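Local coordinates for protein imelysin (Bacteroides ovatus ATCC 8483, PDB 3OYV) that probably takes part in bacterial iron uptake as an outer-membrane, metal-binding member of the imelysin peptidase family, at residues V113-S118 against G343-E348; Y117-R122 against I178-R183; D124-I129 against A174-P179. All coordinates share one frame; numbering follows the deposited sequence.

Contacts 1 and 3 are buried, whereas contact 2 is only partly so and ends at the protein surface. Contacts 1 and 2 share Y117 and S118 in the loop before helix 121-137, which turns one way to the helix 343-351 and the other way to the loop 178-183. Contacts 2 and 3 both use helix 121-137: contact 3 packs it on the end of helix 158-177, contact 2 on the loop that follows. Their chemistry follows their place. Contact 1 is a polar cluster about a carboxylate, contact 2 combines an arginine-glutamine hydrogen bond with a proline set over an indole face, and contact 3 is chiefly aliphatic, with one amide-hydroxyl bond beside it.

Contact 1: V113-S118 against G343-E348; sequences VESWYS and GFHTLE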
loop_
_atom_site.group_PDB
_atom_site.type_symbol
_atom_site.label_atom_id
_atom_site.label_comp_id
_atom_site.label_asym_id
_atom_site.label_seq_id
_atom_site.Cartn_x
_atom_site.Cartn_y
_atom_site.Cartn_z
ATOM N N VAL A 113 2.116 -8.130 -12.973
ATOM C CA VAL A 113 2.082 -8.455 -11.542
ATOM C C VAL A 113 2.710 -7.341 -10.676
ATOM O O VAL A 113 3.930 -7.131 -10.693
ATOM C CB VAL A 113 2.781 -9.795 -11.279
ATOM C CG1 VAL A 113 2.863 -10.120 -9.764
ATOM C CG2 VAL A 113 2.031 -10.950 -12.011
ATOM N N GLU A 114 1.884 -6.676 -9.874
ATOM C CA GLU A 114 2.346 -5.639 -8.966
ATOM C C GLU A 114 3.324 -6.208 -7.939
ATOM O O GLU A 114 3.026 -7.185 -7.263
ATOM C CB GLU A 114 1.143 -5.017 -8.243
ATOM C CG GLU A 114 1.509 -4.115 -7.046
ATOM C CD GLU A 114 0.310 -3.762 -6.170
ATOM O OE1 GLU A 114 -0.752 -3.434 -6.729
ATOM O OE2 GLU A 114 0.431 -3.798 -4.913
ATOM N N SER A 115 4.489 -5.590 -7.821
ATOM C CA SER A 115 5.578 -5.966 -6.906
ATOM C C SER A 115 6.381 -7.195 -7.380
ATOM O O SER A 115 7.133 -7.803 -6.605
ATOM C CB SER A 115 5.134 -6.129 -5.455
ATOM O OG SER A 115 4.731 -4.899 -4.896
ATOM N N TRP A 116 6.319 -7.539 -8.676
ATOM C CA TRP A 116 7.107 -8.665 -9.140
ATOM C C TRP A 116 8.599 -8.382 -9.204
ATOM O O TRP A 116 9.391 -9.301 -9.122
ATOM C CB TRP A 116 6.618 -9.170 -10.491
ATOM C CG TRP A 116 7.113 -8.440 -11.745
ATOM C CD1 TRP A 116 6.477 -7.435 -12.413
ATOM C CD2 TRP A 116 8.334 -8.673 -12.463
ATOM N NE1 TRP A 116 7.208 -7.040 -13.508
ATOM C CE2 TRP A 116 8.337 -7.800 -13.572
ATOM C CE3 TRP A 116 9.396 -9.560 -12.299
ATOM C CZ2 TRP A 116 9.401 -7.752 -14.485
ATOM C CZ3 TRP A 116 10.437 -9.541 -13.226
ATOM C CH2 TRP A 116 10.419 -8.648 -14.304
ATOM N N TYR A 117 9.001 -7.109 -9.364
ATOM C CA TYR A 117 10.401 -6.848 -9.577
ATOM C C TYR A 117 11.208 -7.393 -8.414
ATOM O O TYR A 117 12.334 -7.852 -8.588
ATOM C CB TYR A 117 10.721 -5.371 -9.693
ATOM C CG TYR A 117 9.994 -4.547 -10.709
ATOM C CD1 TYR A 117 9.749 -5.003 -11.999
ATOM C CD2 TYR A 117 9.552 -3.286 -10.395
ATOM C CE1 TYR A 117 9.114 -4.198 -12.918
ATOM C CE2 TYR A 117 8.943 -2.459 -11.317
ATOM C CZ TYR A 117 8.705 -2.930 -12.582
ATOM O OH TYR A 117 8.067 -2.094 -13.476
ATOM N N SER A 118 10.621 -7.319 -7.213
ATOM C CA SER A 118 11.262 -7.754 -5.979
ATOM C C SER A 118 10.754 -9.127 -5.503
ATOM O O SER A 118 11.044 -9.558 -4.388
ATOM C CB SER A 118 11.026 -6.694 -4.895
ATOM O OG SER A 118 9.667 -6.446 -4.753
ATOM N N GLY A 343 6.902 7.007 -7.482
ATOM C CA GLY A 343 6.319 6.151 -6.486
ATOM C C GLY A 343 7.138 4.942 -6.132
ATOM O O GLY A 343 8.211 4.677 -6.696
ATOM N N PHE A 344 6.570 4.153 -5.213
ATOM C CA PHE A 344 7.256 2.981 -4.712
ATOM C C PHE A 344 7.730 2.023 -5.813
ATOM O O PHE A 344 8.794 1.430 -5.710
ATOM C CB PHE A 344 6.368 2.212 -3.752
ATOM C CG PHE A 344 6.333 2.750 -2.337
ATOM C CD1 PHE A 344 7.472 2.661 -1.554
ATOM C CD2 PHE A 344 5.160 3.270 -1.782
ATOM C CE1 PHE A 344 7.444 3.059 -0.261
ATOM C CE2 PHE A 344 5.129 3.680 -0.457
ATOM C CZ PHE A 344 6.298 3.605 0.299
ATOM N N HIS A 345 6.894 1.807 -6.838
ATOM C CA HIS A 345 7.245 0.828 -7.829
ATOM C C HIS A 345 8.320 1.306 -8.814
ATOM O O HIS A 345 9.033 0.504 -9.376
ATOM C CB HIS A 345 6.015 0.285 -8.520
ATOM C CG HIS A 345 5.121 -0.443 -7.577
ATOM N ND1 HIS A 345 5.514 -1.594 -6.917
ATOM C CD2 HIS A 345 3.862 -0.181 -7.175
ATOM C CE1 HIS A 345 4.521 -2.002 -6.143
ATOM N NE2 HIS A 345 3.519 -1.146 -6.265
ATOM N N THR A 346 8.433 2.606 -9.005
ATOM C CA THR A 346 9.559 3.154 -9.775
ATOM C C THR A 346 10.855 2.964 -9.009
ATOM O O THR A 346 11.848 2.538 -9.576
ATOM C CB THR A 346 9.337 4.631 -10.174
ATOM O OG1 THR A 346 8.221 4.692 -11.058
ATOM C CG2 THR A 346 10.568 5.144 -10.906
ATOM N N LEU A 347 10.846 3.252 -7.707
ATOM C CA LEU A 347 12.044 2.955 -6.924
ATOM C C LEU A 347 12.350 1.479 -6.918
ATOM O O LEU A 347 13.499 1.097 -7.006
ATOM C CB LEU A 347 11.880 3.501 -5.533
ATOM C CG LEU A 347 13.135 3.650 -4.715
ATOM C CD1 LEU A 347 14.289 4.309 -5.477
ATOM C CD2 LEU A 347 12.754 4.468 -3.431
ATOM N N GLU A 348 11.300 0.668 -6.825
ATOM C CA GLU A 348 11.485 -0.777 -6.903
ATOM C C GLU A 348 12.215 -1.195 -8.198
ATOM O O GLU A 348 13.152 -2.004 -8.178
ATOM C CB GLU A 348 10.107 -1.475 -6.806
ATOM C CG GLU A 348 10.147 -2.982 -6.600
ATOM C CD GLU A 348 8.791 -3.633 -6.883
ATOM O OE1 GLU A 348 7.875 -2.942 -7.352
ATOM O OE2 GLU A 348 8.698 -4.858 -6.679
HETATM O O HOH W 1 6.559 -4.366 -9.359
#
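S118 grips the carboxylate of E348, the last residue of the GxHxxE motif that G343-E348 contributes to this imelysin-like protein. The hydroxyl of S118 donates to it, with OG 2.7 Å from E348 OE2, and the backbone N of S118 gives the same oxygen a second, longer bond of 3.2 Å from N to OE2, well off straight. Both donors come on the anti side of OE2 but from opposite faces of the carboxylate plane, which leaves this oxygen straddled. E348 spans the gap because its CG stands opposite the backbone N (chi1 -169°) and the chain beyond stays extended. Its other oxygen, OE1, is met on the syn side by H345 ND1 at 2.8 Å. That bond is nearly straight (173°) and lies in the imidazole plane, fixing how the ring is turned. Water 1 donates to OE1 and accepts a weak bond from S115 N, tying the carboxylate to the type II turn V113-W116. The Y117 ring crosses E348 at a slant, its plane 62° from the carboxylate and its CD2 3.5 Å from E348 OE1, while its edge atom CE2 meets the backbone oxygen of H345. E114 CG lies 3.7 Å from H345 NE2.

Further out, Q309 holds the Y117 hydroxyl, and D124 takes a hydrogen bond from S115 OG. An unidentified molecule, probably from the crystallisation liquor, is hydrogen-bonded to H345 NE2 and covalently linked to E114 OE2, which K93 also holds; it may mark a pocket. S115 OG lies at the imidazole edge, 3.2 Å from H345 CE1.

Contact 2: Y117-R122 against I178-R183; sequences YSWHSR and IPQPFR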
loop_
_atom_site.group_PDB
_atom_site.type_symbol
_atom_site.label_atom_id
_atom_site.label_comp_id
_atom_site.label_asym_id
_atom_site.label_seq_id
_atom_site.Cartn_x
_atom_site.Cartn_y
_atom_site.Cartn_z
ATOM N N TYR A 117 9.001 -7.109 -9.364
ATOM C CA TYR A 117 10.401 -6.848 -9.577
ATOM C C TYR A 117 11.208 -7.393 -8.414
ATOM O O TYR A 117 12.334 -7.852 -8.588
ATOM C CB TYR A 117 10.721 -5.371 -9.693
ATOM C CG TYR A 117 9.994 -4.547 -10.709
ATOM C CD1 TYR A 117 9.749 -5.003 -11.999
ATOM C CD2 TYR A 117 9.552 -3.286 -10.395
ATOM C CE1 TYR A 117 9.114 -4.198 -12.918
ATOM C CE2 TYR A 117 8.943 -2.459 -11.317
ATOM C CZ TYR A 117 8.705 -2.930 -12.582
ATOM O OH TYR A 117 8.067 -2.094 -13.476
ATOM N N SER A 118 10.621 -7.319 -7.213
ATOM C CA SER A 118 11.262 -7.754 -5.979
ATOM C C SER A 118 10.754 -9.127 -5.503
ATOM O O SER A 118 11.044 -9.558 -4.388
ATOM C CB SER A 118 11.026 -6.694 -4.895
ATOM O OG SER A 118 9.667 -6.446 -4.753
ATOM N N TRP A 119 9.947 -9.790 -6.336
ATOM C CA TRP A 119 9.261 -11.061 -5.980
ATOM C C TRP A 119 8.489 -10.917 -4.666
ATOM O O TRP A 119 8.453 -11.812 -3.813
ATOM C CB TRP A 119 10.249 -12.224 -5.910
ATOM C CG TRP A 119 10.705 -12.771 -7.218
ATOM C CD1 TRP A 119 10.606 -12.190 -8.432
ATOM C CD2 TRP A 119 11.347 -14.024 -7.425
ATOM N NE1 TRP A 119 11.143 -12.993 -9.392
ATOM C CE2 TRP A 119 11.596 -14.138 -8.800
ATOM C CE3 TRP A 119 11.706 -15.087 -6.576
ATOM C CZ2 TRP A 119 12.231 -15.271 -9.362
ATOM C CZ3 TRP A 119 12.312 -16.231 -7.142
ATOM C CH2 TRP A 119 12.562 -16.305 -8.521
ATOM N N HIS A 120 7.893 -9.755 -4.500
ATOM C CA HIS A 120 7.257 -9.346 -3.247
ATOM C C HIS A 120 5.725 -9.365 -3.310
ATOM O O HIS A 120 5.050 -8.990 -2.352
ATOM C CB HIS A 120 7.844 -7.950 -2.918
ATOM C CG HIS A 120 7.226 -7.262 -1.752
ATOM N ND1 HIS A 120 7.397 -7.700 -0.457
ATOM C CD2 HIS A 120 6.486 -6.138 -1.684
ATOM C CE1 HIS A 120 6.735 -6.892 0.358
ATOM N NE2 HIS A 120 6.195 -5.920 -0.364
ATOM N N SER A 121 5.139 -9.763 -4.438
ATOM C CA SER A 121 3.676 -9.659 -4.603
ATOM C C SER A 121 2.906 -10.401 -3.507
ATOM O O SER A 121 1.957 -9.866 -2.969
ATOM C CB SER A 121 3.204 -10.129 -6.003
ATOM O OG SER A 121 3.436 -11.488 -6.234
ATOM N N ARG A 122 3.282 -11.649 -3.215
ATOM C CA ARG A 122 2.574 -12.384 -2.168
ATOM C C ARG A 122 2.543 -11.599 -0.855
ATOM O O ARG A 122 1.514 -11.463 -0.229
ATOM C CB ARG A 122 3.208 -13.757 -1.928
ATOM C CG ARG A 122 2.895 -14.773 -3.019
ATOM C CD ARG A 122 3.834 -15.973 -3.011
ATOM N NE ARG A 122 3.793 -16.686 -1.727
ATOM C CZ ARG A 122 4.632 -16.516 -0.714
ATOM N NH1 ARG A 122 5.667 -15.699 -0.790
ATOM N NH2 ARG A 122 4.438 -17.196 0.428
ATOM N N ILE A 178 0.172 -19.328 -2.281
ATOM C CA ILE A 178 0.602 -19.273 -3.676
ATOM C C ILE A 178 2.088 -19.573 -3.675
ATOM O O ILE A 178 2.842 -19.013 -2.876
ATOM C CB ILE A 178 0.346 -17.892 -4.306
ATOM C CG1 ILE A 178 -1.147 -17.550 -4.360
ATOM C CG2 ILE A 178 0.995 -17.830 -5.720
ATOM C CD1 ILE A 178 -1.491 -16.099 -4.772
ATOM N N PRO A 179 2.562 -20.483 -4.559
ATOM C CA PRO A 179 3.998 -20.728 -4.544
ATOM C C PRO A 179 4.800 -19.456 -4.892
ATOM O O PRO A 179 4.420 -18.694 -5.783
ATOM C CB PRO A 179 4.195 -21.845 -5.610
ATOM C CG PRO A 179 2.870 -22.495 -5.707
ATOM C CD PRO A 179 1.842 -21.413 -5.453
ATOM N N GLN A 180 5.878 -19.246 -4.168
ATOM C CA GLN A 180 6.737 -18.089 -4.380
ATOM C C GLN A 180 7.586 -18.288 -5.629
ATOM O O GLN A 180 8.217 -19.323 -5.772
ATOM C CB GLN A 180 7.639 -17.891 -3.145
ATOM C CG GLN A 180 8.771 -16.888 -3.271
ATOM C CD GLN A 180 8.323 -15.448 -3.328
ATOM O OE1 GLN A 180 7.115 -15.146 -3.343
ATOM N NE2 GLN A 180 9.294 -14.539 -3.307
ATOM N N PRO A 181 7.637 -17.289 -6.532
ATOM C CA PRO A 181 6.874 -16.054 -6.560
ATOM C C PRO A 181 5.581 -16.222 -7.335
ATOM O O PRO A 181 5.505 -17.000 -8.278
ATOM C CB PRO A 181 7.825 -15.117 -7.309
ATOM C CG PRO A 181 8.498 -16.051 -8.315
ATOM C CD PRO A 181 8.672 -17.335 -7.597
ATOM N N PHE A 182 4.592 -15.434 -6.988
ATOM C CA PHE A 182 3.309 -15.458 -7.690
ATOM C C PHE A 182 3.525 -15.287 -9.189
ATOM O O PHE A 182 2.871 -15.954 -9.986
ATOM C CB PHE A 182 2.367 -14.374 -7.116
ATOM C CG PHE A 182 1.157 -14.079 -7.939
ATOM C CD1 PHE A 182 0.319 -15.081 -8.415
ATOM C CD2 PHE A 182 0.808 -12.750 -8.183
ATOM C CE1 PHE A 182 -0.800 -14.740 -9.156
ATOM C CE2 PHE A 182 -0.299 -12.413 -8.915
ATOM C CZ PHE A 182 -1.115 -13.412 -9.418
ATOM N N ARG A 183 4.425 -14.404 -9.601
ATOM C CA ARG A 183 4.594 -14.155 -11.026
ATOM C C ARG A 183 4.940 -15.410 -11.831
ATOM O O ARG A 183 4.623 -15.465 -13.014
ATOM C CB ARG A 183 5.634 -13.062 -11.254
ATOM C CG ARG A 183 5.868 -12.743 -12.716
ATOM C CD ARG A 183 7.019 -11.849 -12.843
ATOM N NE ARG A 183 7.293 -11.397 -14.198
ATOM C CZ ARG A 183 8.282 -11.846 -14.979
ATOM N NH1 ARG A 183 9.063 -12.843 -14.615
ATOM N NH2 ARG A 183 8.462 -11.308 -16.178
HETATM O O HOH W 2 5.540 -13.311 -4.878
#
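R122 and Q180 meet through bends in both side chains: R122 folds at chi3 (59°), and Q180 folds at chi2 (71°), bringing the amide between the guanidinium and the backbone of W119. Q180 NE2 donates to W119 O at 2.9 Å, in the carbonyl plane and on a lone pair. The other end of the amide takes R122 NH1, 3.0 Å from Q180 OE1, with the donor standing above the carbonyl plane. Used at both ends, the amide is held in one orientation. P181, which follows a cis peptide bond, sets its CB-CG-CD edge over one face of the indole, the rest of the ring tilting away: its CG is 3.6 Å from the centroid of the six-membered ring of W119, only 11° off the normal, a CH-pi contact. Replacing W119 by an alanine is likely to strip P181 of its aromatic platform and open a gap over CB, CG and CD of its ring. Water 2 accepts from R122 N and F182 N and can donate to Q180 OE1, though more acceptors than protons are in reach.

R122 NE bonds weakly to I178 O, and NH2 is hydrogen-bonded to Q176 O. Backbone oxygens at and just beyond the C-terminal end of helix 158-177 thus face the guanidinium, probably favouring its positive charge.

Contact 3: D124-I129 against A174-P179; sequences DYTNNI and AIQDIP
T126 and I175 mark the closest approach of the two backbones, 6.1 Å between their CA atoms, where helix 121-137 runs roughly antiparallel to the last turn of helix 158-177. The two side chains slide past each other in opposite directions, and I175 CG2 comes within 3.3 Å of T126 OG1. The other branch of I175 pushes further along the partner helix: CD1 rests 3.7 Å from I129 CG1, and also touches the backbone oxygen of Y125. Y125 CB lies 4.1 Å from I175 CG2, although the tyrosine ring itself leads off toward helix 71-102. I175 sits among R122 (through its backbone oxygen), Y125, T126 and I129, much as a knob in a hole.

The polar bond lies beside this apolar patch. T126 OG1 is set beside its own backbone N (chi1 -57°), from where it is hydrogen-bonded to R122 O one turn back and can accept from the neighbouring helix. Q176 uses that: its chain is bent at chi2, and NE2 donates to T126 OG1 at 2.9 Å, almost straight (173°) and in the amide plane. Q176 NE2 is also hydrogen-bonded to D123 OD1, so the amide is held by two acceptors on helix 121-137.

I175 also touches C198 of helix 189-214, while I129 packs on I168 and A172 of helix 158-177. An isoleucine knob inside and one amide-hydroxyl bond at the margin suit an antiparallel helix pair within a helical bundle, in keeping with the mainly helical imelysin-like fold.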
loop_
_atom_site.group_PDB
_atom_site.type_symbol
_atom_site.label_atom_id
_atom_site.label_comp_id
_atom_site.label_asym_id
_atom_site.label_seq_id
_atom_site.Cartn_x
_atom_site.Cartn_y
_atom_site.Cartn_z
ATOM N N ASP A 124 3.171 -8.388 -0.291
ATOM C CA ASP A 124 2.449 -7.148 -0.502
ATOM C C ASP A 124 0.953 -7.382 -0.287
ATOM O O ASP A 124 0.305 -6.735 0.541
ATOM C CB ASP A 124 2.794 -6.705 -1.929
ATOM C CG ASP A 124 2.029 -5.497 -2.430
ATOM O OD1 ASP A 124 1.166 -4.910 -1.755
ATOM O OD2 ASP A 124 2.331 -5.091 -3.592
ATOM N N TYR A 125 0.402 -8.334 -1.033
ATOM C CA TYR A 125 -1.049 -8.513 -1.034
ATOM C C TYR A 125 -1.521 -9.051 0.316
ATOM O O TYR A 125 -2.616 -8.708 0.774
ATOM C CB TYR A 125 -1.532 -9.418 -2.173
ATOM C CG TYR A 125 -1.006 -9.105 -3.572
ATOM C CD1 TYR A 125 -0.435 -7.865 -3.905
ATOM C CD2 TYR A 125 -1.070 -10.083 -4.556
ATOM C CE1 TYR A 125 0.097 -7.642 -5.170
ATOM C CE2 TYR A 125 -0.556 -9.862 -5.809
ATOM C CZ TYR A 125 0.022 -8.641 -6.126
ATOM O OH TYR A 125 0.571 -8.498 -7.396
ATOM N N THR A 126 -0.692 -9.883 0.944
ATOM C CA THR A 126 -0.980 -10.388 2.283
ATOM C C THR A 126 -1.023 -9.229 3.285
ATOM O O THR A 126 -1.938 -9.148 4.118
ATOM C CB THR A 126 0.040 -11.443 2.718
ATOM O OG1 THR A 126 0.056 -12.504 1.776
ATOM C CG2 THR A 126 -0.280 -12.031 4.084
ATOM N N ASN A 127 -0.050 -8.310 3.189
ATOM C CA ASN A 127 -0.076 -7.106 4.038
ATOM C C ASN A 127 -1.314 -6.274 3.825
ATOM O O ASN A 127 -1.857 -5.707 4.767
ATOM C CB ASN A 127 1.179 -6.258 3.806
ATOM C CG ASN A 127 2.400 -6.807 4.507
ATOM O OD1 ASN A 127 2.300 -7.612 5.436
ATOM N ND2 ASN A 127 3.581 -6.384 4.051
ATOM N N ASN A 128 -1.800 -6.220 2.587
ATOM C CA ASN A 128 -3.047 -5.530 2.321
ATOM C C ASN A 128 -4.214 -6.169 3.113
ATOM O O ASN A 128 -5.095 -5.483 3.627
ATOM C CB ASN A 128 -3.430 -5.535 0.832
ATOM C CG ASN A 128 -2.433 -4.828 -0.109
ATOM O OD1 ASN A 128 -2.458 -5.136 -1.301
ATOM N ND2 ASN A 128 -1.586 -3.919 0.383
ATOM N N ILE A 129 -4.214 -7.493 3.190
ATOM C CA ILE A 129 -5.248 -8.186 3.974
ATOM C C ILE A 129 -5.046 -7.913 5.480
ATOM O O ILE A 129 -6.015 -7.723 6.216
ATOM C CB ILE A 129 -5.302 -9.690 3.659
ATOM C CG1 ILE A 129 -5.588 -9.940 2.164
ATOM C CG2 ILE A 129 -6.338 -10.367 4.550
ATOM C CD1 ILE A 129 -6.806 -9.278 1.612
ATOM N N ALA A 174 -4.411 -17.919 2.109
ATOM C CA ALA A 174 -4.516 -18.340 0.696
ATOM C C ALA A 174 -3.486 -17.615 -0.189
ATOM O O ALA A 174 -2.854 -18.227 -1.052
ATOM C CB ALA A 174 -5.902 -18.104 0.163
ATOM N N ILE A 175 -3.262 -16.328 0.069
ATOM C CA ILE A 175 -2.253 -15.593 -0.719
ATOM C C ILE A 175 -0.869 -16.152 -0.409
ATOM O O ILE A 175 -0.060 -16.389 -1.311
ATOM C CB ILE A 175 -2.344 -14.102 -0.447
ATOM C CG1 ILE A 175 -3.683 -13.533 -0.943
ATOM C CG2 ILE A 175 -1.140 -13.376 -1.130
ATOM C CD1 ILE A 175 -4.043 -12.170 -0.338
ATOM N N GLN A 176 -0.574 -16.393 0.867
ATOM C CA GLN A 176 0.717 -16.971 1.228
ATOM C C GLN A 176 0.952 -18.364 0.656
ATOM O O GLN A 176 2.088 -18.738 0.412
ATOM C CB GLN A 176 0.896 -16.995 2.757
ATOM C CG GLN A 176 1.104 -15.595 3.335
ATOM C CD GLN A 176 2.473 -15.071 3.026
ATOM O OE1 GLN A 176 3.484 -15.692 3.368
ATOM N NE2 GLN A 176 2.536 -13.952 2.308
ATOM N N ASP A 177 -0.135 -19.095 0.459
ATOM C CA ASP A 177 -0.028 -20.429 -0.107
ATOM C C ASP A 177 0.387 -20.445 -1.568
ATOM O O ASP A 177 0.923 -21.491 -2.035
ATOM C CB ASP A 177 -1.327 -21.222 0.074
ATOM C CG ASP A 177 -1.441 -21.830 1.460
ATOM O OD1 ASP A 177 -0.414 -21.937 2.146
ATOM O OD2 ASP A 177 -2.561 -22.209 1.851
ATOM N N ILE A 178 0.172 -19.328 -2.281
ATOM C CA ILE A 178 0.602 -19.273 -3.676
ATOM C C ILE A 178 2.088 -19.573 -3.675
ATOM O O ILE A 178 2.842 -19.013 -2.876
ATOM C CB ILE A 178 0.346 -17.892 -4.306
ATOM C CG1 ILE A 178 -1.147 -17.550 -4.360
ATOM C CG2 ILE A 178 0.995 -17.830 -5.720
ATOM C CD1 ILE A 178 -1.491 -16.099 -4.772
ATOM N N PRO A 179 2.562 -20.483 -4.559
ATOM C CA PRO A 179 3.998 -20.728 -4.544
ATOM C C PRO A 179 4.800 -19.456 -4.892
ATOM O O PRO A 179 4.420 -18.694 -5.783
ATOM C CB PRO A 179 4.195 -21.845 -5.610
ATOM C CG PRO A 179 2.870 -22.495 -5.707
ATOM C CD PRO A 179 1.842 -21.413 -5.453
#